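Local coordinates for DNA mismatch repair protein MutL (Aquifex aeolicus, PDB 6LZI) that probably binds and hydrolyses ATP through its N-terminal ATPase domain as part of DNA mismatch repair, at residues A[17-22]-A[93-98]; A[22-27]-A[168-173]; A[194-199]-A[219-224]; A[233-236]-A[241-244]. All blocks are in the same frame, centred on the assembly; numbering follows the deposited sequence.

In the fold
From the N terminus, helix 16-29 comes first and carries one side of both contact 1 and contact 2. Contact 1 closes the loop back to helix 91-96. Contact 2 closes a longer one, to helix 156-173. These two share E22, and their segments alternate along the chain, so they cross. Helix 16-29 belongs to the ATPase region. Contacts 3 and 4 follow in series. Contact 3 sets helix 196-204 against strand 219-225, and contact 4 closes a short hairpin in the same five-stranded sheet. The end of helix 156-173 joins the nucleotide-binding part to that sheet: A171 and L172 touch contact 3, while E169, L172 and T173 pack on contact 4.

Contact 1 of 4, residues A[17-22]-A[93-98]; sequences VDVVKE and YSISSV
The Bergerat ATP-binding fold brings helix 16-29 beside the short helix 91-96, and here V19 and E22 of the first meet I95 of the second. The contact is small and buried. I95 does most of the touching. Its CG1 stands anti to the carbonyl carbon, chi1 -67°, and the chain then runs straight on, which carries CD1 across to the long helix. There I95 CD1 lies 3.9 Å from E22 CB. It also lies 4.1 Å from V19 CG1. The other branch, I95 CG2, meets the same V19 methyl at 4.1 Å, so V19 CG1 sits against both arms of the isoleucine. V139 of strand 134-140 touches both V19 and I95 and joins the two helices to the sheet. F101 of strand 100-106 also packs on I95.

E22 joins the contact chiefly through its CB. Beyond that, its chain bends at chi2 (-69°), and the nearest atom of its side chain is about 4 Å from the bound magnesium ion, with a metal-bound water between. K21 NZ forms a salt bridge to E22 OE1 at 2.9 Å, coming from above the carboxylate plane.

Across the interface the touching atoms are all carbon, so dispersion and the burial of apolar surface hold it. The polar end of E22 is left to face the metal site, while its CB packs on I95.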
loop_
_atom_site.group_PDB
_atom_site.type_symbol
_atom_site.label_atom_id
_atom_site.label_comp_id
_atom_site.label_asym_id
_atom_site.label_seq_id
_atom_site.Cartn_x
_atom_site.Cartn_y
_atom_site.Cartn_z
ATOM N N VAL A 17 5.714 -6.613 -5.504
ATOM C CA VAL A 17 4.815 -6.141 -4.454
ATOM C C VAL A 17 5.604 -5.696 -3.229
ATOM O O VAL A 17 5.201 -4.751 -2.523
ATOM C CB VAL A 17 3.781 -7.242 -4.132
ATOM C CG1 VAL A 17 4.386 -8.336 -3.322
ATOM C CG2 VAL A 17 2.522 -6.617 -3.395
ATOM N N ASP A 18 6.741 -6.319 -2.972
ATOM C CA ASP A 18 7.493 -5.962 -1.769
ATOM C C ASP A 18 8.065 -4.566 -1.910
ATOM O O ASP A 18 8.212 -3.831 -0.926
ATOM C CB ASP A 18 8.640 -6.929 -1.521
ATOM C CG ASP A 18 8.172 -8.335 -1.259
ATOM O OD1 ASP A 18 7.138 -8.518 -0.559
ATOM O OD2 ASP A 18 8.811 -9.280 -1.790
ATOM N N VAL A 19 8.496 -4.241 -3.134
ATOM C CA VAL A 19 8.945 -2.902 -3.445
ATOM C C VAL A 19 7.825 -1.880 -3.238
ATOM O O VAL A 19 8.035 -0.821 -2.620
ATOM C CB VAL A 19 9.473 -2.834 -4.867
ATOM C CG1 VAL A 19 9.870 -1.356 -5.144
ATOM C CG2 VAL A 19 10.651 -3.762 -5.031
ATOM N N VAL A 20 6.650 -2.138 -3.815
ATOM C CA VAL A 20 5.538 -1.201 -3.690
ATOM C C VAL A 20 5.226 -0.984 -2.227
ATOM O O VAL A 20 5.028 0.131 -1.783
ATOM C CB VAL A 20 4.308 -1.773 -4.391
ATOM C CG1 VAL A 20 3.076 -0.875 -4.232
ATOM C CG2 VAL A 20 4.611 -1.936 -5.871
ATOM N N LYS A 21 5.320 -2.062 -1.446
ATOM C CA LYS A 21 4.960 -1.952 -0.036
ATOM C C LYS A 21 5.891 -0.958 0.653
ATOM O O LYS A 21 5.454 -0.038 1.406
ATOM C CB LYS A 21 5.075 -3.338 0.622
ATOM C CG LYS A 21 4.780 -3.321 2.120
ATOM C CD LYS A 21 6.069 -3.186 2.928
ATOM C CE LYS A 21 5.852 -3.541 4.364
ATOM N NZ LYS A 21 7.095 -3.205 5.106
ATOM N N GLU A 22 7.192 -1.166 0.458
ATOM C CA GLU A 22 8.175 -0.319 1.125
ATOM C C GLU A 22 8.034 1.085 0.659
ATOM O O GLU A 22 8.092 1.999 1.484
ATOM C CB GLU A 22 9.592 -0.787 0.910
ATOM C CG GLU A 22 9.799 -2.203 1.412
ATOM C CD GLU A 22 9.732 -2.307 2.932
ATOM O OE1 GLU A 22 9.462 -3.413 3.477
ATOM O OE2 GLU A 22 9.896 -1.285 3.608
ATOM N N TYR A 93 17.987 1.030 0.393
ATOM C CA TYR A 93 19.260 0.429 0.024
ATOM C C TYR A 93 19.030 -0.925 -0.597
ATOM O O TYR A 93 19.632 -1.289 -1.625
ATOM C CB TYR A 93 20.126 0.259 1.251
ATOM C CG TYR A 93 21.358 -0.541 0.989
ATOM C CD1 TYR A 93 22.404 -0.010 0.285
ATOM C CD2 TYR A 93 21.467 -1.841 1.456
ATOM C CE1 TYR A 93 23.553 -0.764 0.034
ATOM C CE2 TYR A 93 22.618 -2.598 1.231
ATOM C CZ TYR A 93 23.642 -2.054 0.519
ATOM O OH TYR A 93 24.767 -2.821 0.298
ATOM N N SER A 94 18.201 -1.713 0.068
ATOM C CA SER A 94 17.981 -3.058 -0.388
ATOM C C SER A 94 17.248 -3.030 -1.735
ATOM O O SER A 94 17.569 -3.829 -2.627
ATOM C CB SER A 94 17.281 -3.837 0.751
ATOM O OG SER A 94 15.942 -4.076 0.432
ATOM N N ILE A 95 16.364 -2.037 -1.973
ATOM C CA ILE A 95 15.693 -1.928 -3.288
ATOM C C ILE A 95 16.666 -1.450 -4.357
ATOM O O ILE A 95 16.679 -1.970 -5.476
ATOM C CB ILE A 95 14.482 -0.974 -3.201
ATOM C CG1 ILE A 95 13.383 -1.577 -2.302
ATOM C CG2 ILE A 95 13.875 -0.628 -4.622
ATOM C CD1 ILE A 95 12.267 -0.593 -1.967
ATOM N N SER A 96 17.496 -0.484 -4.037
ATOM C CA SER A 96 18.382 0.065 -5.080
ATOM C C SER A 96 19.487 -0.901 -5.457
ATOM O O SER A 96 20.057 -0.809 -6.556
ATOM C CB SER A 96 18.984 1.357 -4.574
ATOM O OG SER A 96 19.914 1.093 -3.496
ATOM N N SER A 97 19.772 -1.858 -4.589
ATOM C CA SER A 97 20.876 -2.742 -4.918
ATOM C C SER A 97 20.471 -3.887 -5.846
ATOM O O SER A 97 21.316 -4.742 -6.200
ATOM C CB SER A 97 21.479 -3.238 -3.609
ATOM O OG SER A 97 20.604 -4.058 -2.903
ATOM N N VAL A 98 19.228 -3.901 -6.297
ATOM C CA VAL A 98 18.629 -5.043 -6.970
ATOM C C VAL A 98 17.804 -4.473 -8.125
ATOM O O VAL A 98 16.908 -5.107 -8.652
ATOM C CB VAL A 98 17.903 -5.849 -5.864
ATOM C CG1 VAL A 98 16.426 -5.561 -5.604
ATOM C CG2 VAL A 98 18.495 -7.167 -5.562
#

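Contact 2 of 4, residues A[22-27]-A[168-173]; sequences ELVENS and KEYALT. With MG (magnesium ion), chain B; ADP (adenosine-5'-diphosphate), chain H.
V24 and Y170 carry this contact. V24 CG1 stands over the centre of the Y170 ring, 3.7 Å from the centroid, in a CH-pi contact 10° off the ring normal. V24 heads toward the other helix from CB, and chi1 of 166°, with CG1 opposite the backbone N, lays that methyl over the ring. Farther along the tyrosine, Y170 OH lies 3.8 Å from E25 CB. The same hydroxyl probably hydrogen-bonds to K21 O. Water 2, at the ring edge, is hydrogen-bonded to Y170 OH (3.0 Å) and donates to E25 OE2 at 2.6 Å. The tyrosine is thus tied to helix 16-29 by its face and by its hydroxyl.

Another side of that helix holds the nucleotide. N26 OD1 binds magnesium at 2.0 Å, and N26 ND2 donates to ADP O2A at 2.7 Å. ADP O1B and O2A and three waters complete six ligands. Two of the waters are held from the helix: water 1 donates to E22 O and E22 OE2, and water 3 to E25 OE1 at 2.7 Å. Water 4 bonds to the diphosphate. S27 OG bonds to D51, which itself holds ADP. V49 of strand 46-51 packs on L23, V24 and S27.

An asparagine on a helix that binds both magnesium and the nucleotide phosphates is typical of the Bergerat fold of GHKL ATPases, the family of gyrase B, HSP90 and MutL.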
loop_
_atom_site.group_PDB
_atom_site.type_symbol
_atom_site.label_atom_id
_atom_site.label_comp_id
_atom_site.label_asym_id
_atom_site.label_seq_id
_atom_site.Cartn_x
_atom_site.Cartn_y
_atom_site.Cartn_z
ATOM N N GLU A 22 7.192 -1.166 0.458
ATOM C CA GLU A 22 8.175 -0.319 1.125
ATOM C C GLU A 22 8.034 1.085 0.659
ATOM O O GLU A 22 8.092 1.999 1.484
ATOM C CB GLU A 22 9.592 -0.787 0.910
ATOM C CG GLU A 22 9.799 -2.203 1.412
ATOM C CD GLU A 22 9.732 -2.307 2.932
ATOM O OE1 GLU A 22 9.462 -3.413 3.477
ATOM O OE2 GLU A 22 9.896 -1.285 3.608
ATOM N N LEU A 23 7.786 1.291 -0.657
ATOM C CA LEU A 23 7.677 2.692 -1.083
ATOM C C LEU A 23 6.420 3.363 -0.521
ATOM O O LEU A 23 6.481 4.501 -0.058
ATOM C CB LEU A 23 7.717 2.807 -2.625
ATOM C CG LEU A 23 9.083 2.270 -3.081
ATOM C CD1 LEU A 23 9.050 2.303 -4.676
ATOM C CD2 LEU A 23 10.324 2.908 -2.559
ATOM N N VAL A 24 5.261 2.686 -0.566
ATOM C CA VAL A 24 4.041 3.351 -0.125
ATOM C C VAL A 24 4.116 3.547 1.380
ATOM O O VAL A 24 3.671 4.559 1.914
ATOM C CB VAL A 24 2.840 2.476 -0.531
ATOM C CG1 VAL A 24 1.595 2.911 0.161
ATOM C CG2 VAL A 24 2.674 2.464 -2.120
ATOM N N GLU A 25 4.734 2.602 2.081
ATOM C CA GLU A 25 4.939 2.831 3.516
ATOM C C GLU A 25 5.722 4.119 3.753
ATOM O O GLU A 25 5.353 4.905 4.645
ATOM C CB GLU A 25 5.635 1.620 4.170
ATOM C CG GLU A 25 5.989 1.832 5.647
ATOM C CD GLU A 25 6.562 0.570 6.288
ATOM O OE1 GLU A 25 7.725 0.550 6.813
ATOM O OE2 GLU A 25 5.806 -0.411 6.312
ATOM N N ASN A 26 6.753 4.387 2.914
ATOM C CA ASN A 26 7.580 5.569 3.077
ATOM C C ASN A 26 6.773 6.817 2.762
ATOM O O ASN A 26 6.884 7.837 3.465
ATOM C CB ASN A 26 8.808 5.471 2.162
ATOM C CG ASN A 26 9.852 4.547 2.735
ATOM O OD1 ASN A 26 9.780 4.231 3.921
ATOM N ND2 ASN A 26 10.811 4.137 1.966
ATOM N N SER A 27 5.899 6.717 1.782
ATOM C CA SER A 27 5.057 7.886 1.469
ATOM C C SER A 27 4.168 8.237 2.629
ATOM O O SER A 27 3.954 9.413 2.923
ATOM C CB SER A 27 4.176 7.611 0.291
ATOM O OG SER A 27 5.063 7.365 -0.827
ATOM N N LYS A 168 -5.174 -1.873 -2.195
ATOM C CA LYS A 168 -6.471 -1.904 -1.524
ATOM C C LYS A 168 -6.296 -1.958 -0.024
ATOM O O LYS A 168 -7.018 -1.282 0.717
ATOM C CB LYS A 168 -7.310 -3.094 -2.013
ATOM C CG LYS A 168 -7.797 -2.883 -3.436
ATOM C CD LYS A 168 -8.546 -4.119 -3.952
ATOM C CE LYS A 168 -8.965 -3.820 -5.432
ATOM N NZ LYS A 168 -9.988 -4.785 -5.917
ATOM N N GLU A 169 -5.318 -2.736 0.431
ATOM C CA GLU A 169 -5.102 -2.900 1.870
ATOM C C GLU A 169 -4.662 -1.606 2.523
ATOM O O GLU A 169 -5.150 -1.245 3.602
ATOM C CB GLU A 169 -4.082 -4.000 2.052
ATOM C CG GLU A 169 -3.513 -4.250 3.411
ATOM C CD GLU A 169 -2.617 -5.484 3.337
ATOM O OE1 GLU A 169 -1.374 -5.304 3.300
ATOM O OE2 GLU A 169 -3.172 -6.607 3.256
ATOM N N TYR A 170 -3.741 -0.889 1.891
ATOM C CA TYR A 170 -3.388 0.446 2.373
ATOM C C TYR A 170 -4.566 1.428 2.245
ATOM O O TYR A 170 -4.772 2.318 3.092
ATOM C CB TYR A 170 -2.241 0.991 1.524
ATOM C CG TYR A 170 -0.895 0.476 1.899
ATOM C CD1 TYR A 170 -0.345 0.821 3.069
ATOM C CD2 TYR A 170 -0.141 -0.295 1.014
ATOM C CE1 TYR A 170 0.897 0.408 3.422
ATOM C CE2 TYR A 170 1.147 -0.731 1.357
ATOM C CZ TYR A 170 1.631 -0.371 2.588
ATOM O OH TYR A 170 2.911 -0.703 2.996
ATOM N N ALA A 171 -5.330 1.316 1.176
ATOM C CA ALA A 171 -6.441 2.250 1.114
ATOM C C ALA A 171 -7.472 1.986 2.210
ATOM O O ALA A 171 -8.129 2.937 2.688
ATOM C CB ALA A 171 -7.208 2.194 -0.202
ATOM N N LEU A 172 -7.629 0.726 2.599
ATOM C CA LEU A 172 -8.611 0.451 3.642
ATOM C C LEU A 172 -8.237 0.995 5.018
ATOM O O LEU A 172 -9.153 1.157 5.849
ATOM C CB LEU A 172 -8.868 -1.050 3.715
ATOM C CG LEU A 172 -9.743 -1.588 2.538
ATOM C CD1 LEU A 172 -9.637 -3.143 2.371
ATOM C CD2 LEU A 172 -11.212 -1.184 2.579
ATOM N N THR A 173 -6.960 1.270 5.308
ATOM C CA THR A 173 -6.594 1.842 6.596
ATOM C C THR A 173 -6.180 3.290 6.498
ATOM O O THR A 173 -5.722 3.854 7.481
ATOM C CB THR A 173 -5.454 1.056 7.228
ATOM O OG1 THR A 173 -4.387 0.875 6.285
ATOM C CG2 THR A 173 -6.019 -0.296 7.594
HETATM MG MG MG B . 10.775 2.789 4.945
HETATM P PB ADP H . 12.960 3.581 6.963
HETATM O O1B ADP H . 11.724 4.052 6.274
HETATM O O2B ADP H . 13.600 4.689 7.839
HETATM O O3B ADP H . 12.714 2.330 7.778
HETATM P PA ADP H . 13.843 3.496 4.238
HETATM O O1A ADP H . 15.064 2.927 3.576
HETATM O O2A ADP H . 12.544 2.966 3.734
HETATM O O3A ADP H . 14.051 3.211 5.857
HETATM O "O5'" ADP H . 13.749 5.085 3.961
HETATM C "C5'" ADP H . 14.867 5.752 4.548
HETATM C "C4'" ADP H . 14.510 7.196 4.889
HETATM O "O4'" ADP H . 14.301 7.909 3.696
HETATM C "C3'" ADP H . 13.257 7.410 5.713
HETATM O "O3'" ADP H . 13.598 7.398 7.126
HETATM C "C2'" ADP H . 12.839 8.812 5.311
HETATM O "O2'" ADP H . 13.687 9.683 6.129
HETATM C "C1'" ADP H . 13.331 8.920 3.888
HETATM N N9 ADP H . 12.282 8.661 2.910
HETATM C C8 ADP H . 12.117 7.554 2.134
HETATM N N7 ADP H . 11.038 7.687 1.318
HETATM C C5 ADP H . 10.516 8.903 1.626
HETATM C C6 ADP H . 9.356 9.640 1.118
HETATM N N6 ADP H . 8.553 9.079 0.172
HETATM N N1 ADP H . 9.115 10.870 1.653
HETATM C C2 ADP H . 9.953 11.375 2.651
HETATM N N3 ADP H . 11.034 10.769 3.136
HETATM C C4 ADP H . 11.337 9.544 2.626
HETATM O O HOH W 1 9.974 1.437 3.383
HETATM O O HOH W 2 3.202 -0.257 5.983
HETATM O O HOH W 3 9.163 2.698 6.196
HETATM O O HOH W 4 11.694 1.030 5.877
#

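Contact 3 of 4, residues A[194-199]-A[219-224]; sequences SSLKER and TLRAFV
This is helix-on-sheet packing: L196 and K197, in the first turn of helix 196-204, lie against R221 and F223 of strand 219-225 in the five-stranded sheet. L196 CD2 comes obliquely to F223 CE1 at 3.9 Å, and K197 CB and CG come obliquely to F223 CE2 at 3.6 Å, from the same side of the ring plane. With K197 CG anti to the backbone N (chi1 -170°), the aliphatic chain passes by the ring. Its amine then turns off to a salt bridge with E201 and a bond to T208 O. L196 CD2 also reaches R221 NH1, at 3.6 Å. The extended R221 has its own salt bridge through NE to E210 of the neighbouring strand. Y264 of strand 260-266 adds to the seat of L196.

A capping box starts the helix. S195 N donates to E198 OE1 at 2.8 Å, and E198 N donates back to S195 OG at 3.1 Å. This fixes the turn that presents L196 and K197.

Carbon meets carbon at the F223 ring, while L196 also lies against the R221 guanidinium. The carbon parts of K197 and R221 can therefore be covered while their charged ends keep polar partners.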
loop_
_atom_site.group_PDB
_atom_site.type_symbol
_atom_site.label_atom_id
_atom_site.label_comp_id
_atom_site.label_asym_id
_atom_site.label_seq_id
_atom_site.Cartn_x
_atom_site.Cartn_y
_atom_site.Cartn_z
ATOM N N SER A 194 -12.080 10.117 1.791
ATOM C CA SER A 194 -13.473 9.978 2.216
ATOM C C SER A 194 -13.532 9.412 3.628
ATOM O O SER A 194 -12.506 9.242 4.295
ATOM C CB SER A 194 -14.259 9.094 1.248
ATOM O OG SER A 194 -13.804 7.763 1.403
ATOM N N SER A 195 -14.754 9.155 4.091
ATOM C CA SER A 195 -14.917 8.546 5.378
ATOM C C SER A 195 -14.501 7.092 5.242
ATOM O O SER A 195 -14.325 6.581 4.127
ATOM C CB SER A 195 -16.362 8.621 5.833
ATOM O OG SER A 195 -17.122 7.702 5.069
ATOM N N LEU A 196 -14.308 6.452 6.364
ATOM C CA LEU A 196 -13.898 5.042 6.306
ATOM C C LEU A 196 -14.963 4.195 5.616
ATOM O O LEU A 196 -14.645 3.358 4.749
ATOM C CB LEU A 196 -13.578 4.482 7.695
ATOM C CG LEU A 196 -13.147 3.007 7.814
ATOM C CD1 LEU A 196 -11.948 2.706 6.984
ATOM C CD2 LEU A 196 -12.920 2.585 9.278
ATOM N N LYS A 197 -16.232 4.373 6.013
ATOM C CA LYS A 197 -17.300 3.581 5.407
ATOM C C LYS A 197 -17.405 3.829 3.905
ATOM O O LYS A 197 -17.560 2.879 3.130
ATOM C CB LYS A 197 -18.643 3.865 6.105
ATOM C CG LYS A 197 -19.712 2.873 5.649
ATOM C CD LYS A 197 -20.990 3.120 6.404
ATOM C CE LYS A 197 -21.833 1.904 6.361
ATOM N NZ LYS A 197 -22.638 2.234 5.209
ATOM N N GLU A 198 -17.276 5.090 3.473
ATOM C CA GLU A 198 -17.239 5.393 2.041
ATOM C C GLU A 198 -16.065 4.704 1.360
ATOM O O GLU A 198 -16.202 4.206 0.225
ATOM C CB GLU A 198 -17.150 6.893 1.791
ATOM C CG GLU A 198 -18.436 7.576 2.088
ATOM C CD GLU A 198 -18.252 9.020 2.523
ATOM O OE1 GLU A 198 -17.100 9.547 2.535
ATOM O OE2 GLU A 198 -19.289 9.637 2.858
ATOM N N ARG A 199 -14.911 4.643 2.060
ATOM C CA ARG A 199 -13.705 4.057 1.483
ATOM C C ARG A 199 -13.843 2.536 1.360
ATOM O O ARG A 199 -13.497 1.953 0.322
ATOM C CB ARG A 199 -12.506 4.442 2.352
ATOM C CG ARG A 199 -11.184 3.703 2.055
ATOM C CD ARG A 199 -10.782 3.839 0.574
ATOM N NE ARG A 199 -10.519 5.236 0.237
ATOM C CZ ARG A 199 -9.376 5.875 0.420
ATOM N NH1 ARG A 199 -8.270 5.341 0.969
ATOM N NH2 ARG A 199 -9.303 7.116 -0.035
ATOM N N THR A 219 -11.993 -2.928 21.047
ATOM C CA THR A 219 -12.957 -2.272 20.167
ATOM C C THR A 219 -12.976 -2.923 18.787
ATOM O O THR A 219 -11.918 -3.169 18.193
ATOM C CB THR A 219 -12.652 -0.773 20.077
ATOM O OG1 THR A 219 -12.628 -0.235 21.411
ATOM C CG2 THR A 219 -13.731 -0.052 19.288
ATOM N N LEU A 220 -14.190 -3.199 18.292
ATOM C CA LEU A 220 -14.420 -3.796 16.980
ATOM C C LEU A 220 -15.357 -2.906 16.177
ATOM O O LEU A 220 -16.358 -2.408 16.705
ATOM C CB LEU A 220 -15.040 -5.196 17.112
ATOM C CG LEU A 220 -14.301 -6.223 17.941
ATOM C CD1 LEU A 220 -15.222 -7.440 18.187
ATOM C CD2 LEU A 220 -12.988 -6.640 17.291
ATOM N N ARG A 221 -15.005 -2.685 14.922
ATOM C CA ARG A 221 -15.839 -2.002 13.951
ATOM C C ARG A 221 -15.750 -2.836 12.676
ATOM O O ARG A 221 -14.648 -3.008 12.123
ATOM C CB ARG A 221 -15.325 -0.571 13.724
ATOM C CG ARG A 221 -16.193 0.345 12.872
ATOM C CD ARG A 221 -15.475 1.673 12.639
ATOM N NE ARG A 221 -16.372 2.632 12.035
ATOM C CZ ARG A 221 -16.036 3.861 11.661
ATOM N NH1 ARG A 221 -14.788 4.314 11.822
ATOM N NH2 ARG A 221 -16.971 4.627 11.114
ATOM N N ALA A 222 -16.889 -3.362 12.214
ATOM C CA ALA A 222 -16.899 -4.074 10.944
ATOM C C ALA A 222 -17.843 -3.435 9.935
ATOM O O ALA A 222 -18.780 -2.693 10.286
ATOM C CB ALA A 222 -17.277 -5.549 11.117
ATOM N N PHE A 223 -17.609 -3.778 8.673
ATOM C CA PHE A 223 -18.505 -3.434 7.574
ATOM C C PHE A 223 -18.819 -4.729 6.872
ATOM O O PHE A 223 -17.881 -5.411 6.440
ATOM C CB PHE A 223 -17.841 -2.437 6.598
ATOM C CG PHE A 223 -17.391 -1.178 7.298
ATOM C CD1 PHE A 223 -16.154 -1.145 7.968
ATOM C CD2 PHE A 223 -18.242 -0.090 7.395
ATOM C CE1 PHE A 223 -15.758 0.016 8.694
ATOM C CE2 PHE A 223 -17.882 1.025 8.101
ATOM C CZ PHE A 223 -16.631 1.082 8.773
ATOM N N VAL A 224 -20.112 -5.067 6.771
ATOM C CA VAL A 224 -20.529 -6.372 6.263
ATOM C C VAL A 224 -21.441 -6.171 5.062
ATOM O O VAL A 224 -22.276 -5.260 5.048
ATOM C CB VAL A 224 -21.235 -7.212 7.358
ATOM C CG1 VAL A 224 -20.282 -7.429 8.503
ATOM C CG2 VAL A 224 -22.463 -6.520 7.833
#

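Contact 4 of 4, residues A[233-236]-A[241-244]; sequences YYVF and PIQN
V235 is the first residue of strand 233-236 to meet the returning strand, where it stands beside I242. Its carbonyl makes the one direct bond between the segments: I242 N donates to V235 O at 2.8 Å, almost straight at 172° and tilted 20° from the carbonyl plane. Water 5 bridges the pair as well. It accepts from V235 N at 3.1 Å and donates to I242 O at 2.9 Å. V235 CG1 packs on I242 CB, 4.0 Å away, on the sheet face that helix 245-254 covers through L247 and L251.

F236 comes next and faces P241 in an antiparallel non-hydrogen-bonded pair. Its ring sits on the other face. With CG opposite the carbonyl carbon (chi1 -59°), the ring comes obliquely to the proline: F236 CD1 lies 3.7 Å from P241 CA, and F236 CE1 lies 3.8 Å from P241 CB. E169, L172 and T173 of helix 156-173 pack on the ring, and Y264 of a neighbouring strand meets it too.

These residues close a short beta hairpin at the sheet edge. P241 has no N-H to give, and its place in the pair asks for none towards F236. Polar pairing thus rests on one direct bond and a water, with apolar contacts on both faces.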
loop_
_atom_site.group_PDB
_atom_site.type_symbol
_atom_site.label_atom_id
_atom_site.label_comp_id
_atom_site.label_asym_id
_atom_site.label_seq_id
_atom_site.Cartn_x
_atom_site.Cartn_y
_atom_site.Cartn_z
ATOM N N TYR A 233 -12.818 -11.829 3.735
ATOM C CA TYR A 233 -12.727 -11.605 5.186
ATOM C C TYR A 233 -11.409 -10.926 5.519
ATOM O O TYR A 233 -10.376 -11.596 5.667
ATOM C CB TYR A 233 -12.875 -12.920 5.944
ATOM C CG TYR A 233 -14.014 -13.706 5.400
ATOM C CD1 TYR A 233 -13.834 -14.578 4.327
ATOM C CD2 TYR A 233 -15.281 -13.548 5.917
ATOM C CE1 TYR A 233 -14.902 -15.279 3.804
ATOM C CE2 TYR A 233 -16.364 -14.264 5.407
ATOM C CZ TYR A 233 -16.168 -15.128 4.357
ATOM O OH TYR A 233 -17.238 -15.834 3.839
ATOM N N TYR A 234 -11.466 -9.591 5.639
ATOM C CA TYR A 234 -10.330 -8.735 5.930
ATOM C C TYR A 234 -10.303 -8.378 7.407
ATOM O O TYR A 234 -11.345 -8.138 8.029
ATOM C CB TYR A 234 -10.396 -7.458 5.090
ATOM C CG TYR A 234 -10.259 -7.704 3.612
ATOM C CD1 TYR A 234 -11.315 -8.182 2.872
ATOM C CD2 TYR A 234 -9.040 -7.486 2.962
ATOM C CE1 TYR A 234 -11.169 -8.436 1.518
ATOM C CE2 TYR A 234 -8.897 -7.710 1.605
ATOM C CZ TYR A 234 -9.968 -8.208 0.900
ATOM O OH TYR A 234 -9.824 -8.430 -0.437
ATOM N N VAL A 235 -9.107 -8.359 7.970
ATOM C CA VAL A 235 -8.920 -8.111 9.389
ATOM C C VAL A 235 -7.757 -7.149 9.572
ATOM O O VAL A 235 -6.637 -7.418 9.121
ATOM C CB VAL A 235 -8.629 -9.394 10.178
ATOM C CG1 VAL A 235 -8.458 -9.029 11.632
ATOM C CG2 VAL A 235 -9.734 -10.419 9.976
ATOM N N PHE A 236 -8.006 -6.070 10.291
ATOM C CA PHE A 236 -6.973 -5.094 10.604
ATOM C C PHE A 236 -6.946 -4.999 12.112
ATOM O O PHE A 236 -7.962 -4.651 12.718
ATOM C CB PHE A 236 -7.271 -3.726 9.969
ATOM C CG PHE A 236 -7.384 -3.778 8.472
ATOM C CD1 PHE A 236 -6.246 -3.707 7.672
ATOM C CD2 PHE A 236 -8.615 -3.936 7.868
ATOM C CE1 PHE A 236 -6.317 -3.798 6.292
ATOM C CE2 PHE A 236 -8.711 -4.020 6.436
ATOM C CZ PHE A 236 -7.567 -3.924 5.670
ATOM N N PRO A 241 -2.739 -4.955 8.656
ATOM C CA PRO A 241 -3.465 -6.079 8.032
ATOM C C PRO A 241 -3.013 -7.436 8.578
ATOM O O PRO A 241 -1.832 -7.781 8.533
ATOM C CB PRO A 241 -3.133 -5.937 6.550
ATOM C CG PRO A 241 -2.246 -4.709 6.451
ATOM C CD PRO A 241 -1.717 -4.386 7.761
ATOM N N ILE A 242 -3.981 -8.222 9.051
ATOM C CA ILE A 242 -3.772 -9.544 9.630
ATOM C C ILE A 242 -4.227 -10.593 8.623
ATOM O O ILE A 242 -5.351 -10.522 8.116
ATOM C CB ILE A 242 -4.559 -9.673 10.946
ATOM C CG1 ILE A 242 -4.050 -8.651 11.952
ATOM C CG2 ILE A 242 -4.495 -11.077 11.517
ATOM C CD1 ILE A 242 -2.588 -8.799 12.265
ATOM N N GLN A 243 -3.377 -11.584 8.354
ATOM C CA GLN A 243 -3.732 -12.677 7.452
ATOM C C GLN A 243 -4.126 -13.970 8.176
ATOM O O GLN A 243 -4.397 -14.977 7.509
ATOM C CB GLN A 243 -2.579 -12.950 6.485
ATOM C CG GLN A 243 -2.436 -11.921 5.387
ATOM C CD GLN A 243 -3.677 -11.824 4.511
ATOM O OE1 GLN A 243 -4.334 -10.778 4.458
ATOM N NE2 GLN A 243 -4.001 -12.913 3.813
ATOM N N ASN A 244 -4.180 -13.965 9.510
ATOM C CA ASN A 244 -4.415 -15.182 10.292
ATOM C C ASN A 244 -5.594 -16.007 9.778
ATOM O O ASN A 244 -6.668 -15.473 9.486
ATOM C CB ASN A 244 -4.655 -14.821 11.757
ATOM C CG ASN A 244 -3.447 -14.201 12.416
ATOM O OD1 ASN A 244 -2.594 -13.570 11.759
ATOM N ND2 ASN A 244 -3.377 -14.344 13.726
HETATM O O HOH W 5 -7.025 -9.571 6.005
#